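Local coordinates for ferric vibriobactin ABC transporter, periplasmic ferric vibriobactin-binding protein (Vibrio cholerae, PDB 3R5T) that binds the iron-loaded siderophore vibriobactin in the periplasm and probably delivers it to an ABC transporter for uptake, at residues Glu85-Ile90 against Ala109-Ile114. Residues are numbered along the deposited sequence; the frame is centred on the assembly and turned at random.
Sequences EQPDLI and AIAPTI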
# COMPACT_ATOMS: atom_id res chain seq x y z
N GLU A 85 -18.96 -13.31 13.18
CA GLU A 85 -18.33 -12.10 13.69
C GLU A 85 -19.34 -10.97 13.94
O GLU A 85 -19.03 -10.01 14.66
CB GLU A 85 -17.23 -11.63 12.74
CG GLU A 85 -16.01 -12.54 12.70
CD GLU A 85 -15.38 -12.73 14.07
OE1 GLU A 85 -15.24 -13.89 14.52
OE2 GLU A 85 -15.03 -11.72 14.71
N GLN A 86 -20.52 -11.09 13.35
CA GLN A 86 -21.57 -10.06 13.46
C GLN A 86 -21.05 -8.64 13.26
O GLN A 86 -21.17 -7.78 14.15
CB GLN A 86 -22.33 -10.17 14.79
CG GLN A 86 -23.10 -11.47 14.95
CD GLN A 86 -24.54 -11.26 15.37
OE1 GLN A 86 -25.21 -10.36 14.87
NE2 GLN A 86 -25.01 -12.10 16.28
N PRO A 87 -20.49 -8.37 12.08
CA PRO A 87 -19.95 -7.04 11.82
C PRO A 87 -21.06 -6.04 11.52
O PRO A 87 -22.19 -6.43 11.19
CB PRO A 87 -19.10 -7.26 10.57
CG PRO A 87 -19.78 -8.39 9.86
CD PRO A 87 -20.33 -9.28 10.92
N ASP A 88 -20.76 -4.75 11.66
CA ASP A 88 -21.68 -3.71 11.22
C ASP A 88 -21.12 -2.88 10.06
O ASP A 88 -21.74 -1.90 9.62
CB ASP A 88 -22.12 -2.81 12.39
CG ASP A 88 -20.95 -2.16 13.12
OD1 ASP A 88 -19.78 -2.26 12.66
OD2 ASP A 88 -21.23 -1.54 14.18
N LEU A 89 -19.96 -3.28 9.56
CA LEU A 89 -19.44 -2.72 8.31
C LEU A 89 -18.49 -3.76 7.73
O LEU A 89 -17.64 -4.26 8.44
CB LEU A 89 -18.69 -1.41 8.55
CG LEU A 89 -18.15 -0.74 7.28
CD1 LEU A 89 -19.28 -0.20 6.40
CD2 LEU A 89 -17.18 0.39 7.62
N ILE A 90 -18.62 -4.03 6.44
CA ILE A 90 -17.72 -4.94 5.74
C ILE A 90 -17.00 -4.17 4.65
O ILE A 90 -17.64 -3.48 3.85
CB ILE A 90 -18.50 -6.14 5.13
CG1 ILE A 90 -19.17 -6.96 6.23
CG2 ILE A 90 -17.57 -7.05 4.31
CD1 ILE A 90 -20.22 -7.94 5.73
N ALA A 109 -25.89 -8.76 2.31
CA ALA A 109 -26.99 -9.43 2.99
C ALA A 109 -26.72 -9.56 4.48
O ALA A 109 -27.65 -9.76 5.28
CB ALA A 109 -27.24 -10.81 2.37
N ILE A 110 -25.45 -9.45 4.86
CA ILE A 110 -25.02 -9.61 6.24
C ILE A 110 -24.87 -8.30 6.99
O ILE A 110 -25.31 -8.17 8.13
CB ILE A 110 -23.67 -10.36 6.32
CG1 ILE A 110 -23.71 -11.64 5.48
CG2 ILE A 110 -23.31 -10.64 7.78
CD1 ILE A 110 -22.41 -12.43 5.47
N ALA A 111 -24.25 -7.32 6.34
CA ALA A 111 -24.03 -5.99 6.93
C ALA A 111 -23.74 -4.98 5.83
O ALA A 111 -23.37 -5.36 4.71
CB ALA A 111 -22.87 -6.04 7.94
N PRO A 112 -23.86 -3.69 6.15
CA PRO A 112 -23.49 -2.65 5.17
C PRO A 112 -22.09 -2.92 4.64
O PRO A 112 -21.15 -3.09 5.42
CB PRO A 112 -23.52 -1.37 5.99
CG PRO A 112 -24.56 -1.64 7.06
CD PRO A 112 -24.36 -3.11 7.41
N THR A 113 -21.96 -2.98 3.32
CA THR A 113 -20.71 -3.36 2.67
C THR A 113 -20.24 -2.23 1.75
O THR A 113 -21.01 -1.75 0.92
CB THR A 113 -20.91 -4.68 1.90
OG1 THR A 113 -21.26 -5.70 2.83
CG2 THR A 113 -19.64 -5.11 1.17
N ILE A 114 -18.99 -1.81 1.93
CA ILE A 114 -18.42 -0.74 1.12
C ILE A 114 -17.23 -1.22 0.29
O ILE A 114 -16.57 -2.21 0.63
CB ILE A 114 -18.04 0.49 1.97
CG1 ILE A 114 -16.90 0.17 2.96
CG2 ILE A 114 -19.30 1.06 2.65
CD1 ILE A 114 -16.30 1.43 3.63
O HOH W 1 -23.91 -8.57 11.31
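The methyl of Ala111 is a small knob pushed into the hollow between Pro87 and Ile90: its CB lies 3.3 Å from Pro87 O and 3.9 Å from Ile90 CD1, short enough to sit against the carbonyl oxygen and still meet the isoleucine tip. Ile90 reaches that methyl because its CG1 stands beside the backbone N (chi1 -62°) and the extended chain carries CD1 on toward Ala111 and Ile110, with Val82 of helix 79-85 also packing against it. Ile90 also lies slantwise against Thr113, its CB 3.6 Å from Thr113 OG1; that hydroxyl donates a hydrogen bond to Ala111 O, so a polar atom can sit among buried methyls. Ile90 and Thr113 lie at the start of parallel strands 89-93 and 113-116, joined through helix 104-108 as a beta-alpha-beta unit at one edge of a five-stranded sheet. Ile90 N donates to Pro112 O at 2.9 Å, and Ile90 O accepts from Ile114 N. Pro112, whose nitrogen has no hydrogen to offer, turns one face of its ring to Asp88 O, which sits closest to CD at 3.6 Å. Beyond it, Leu89 CD1 bears on Ile114 CG2 at 4.0 Å, both branched residues filling space beside helix 123-134.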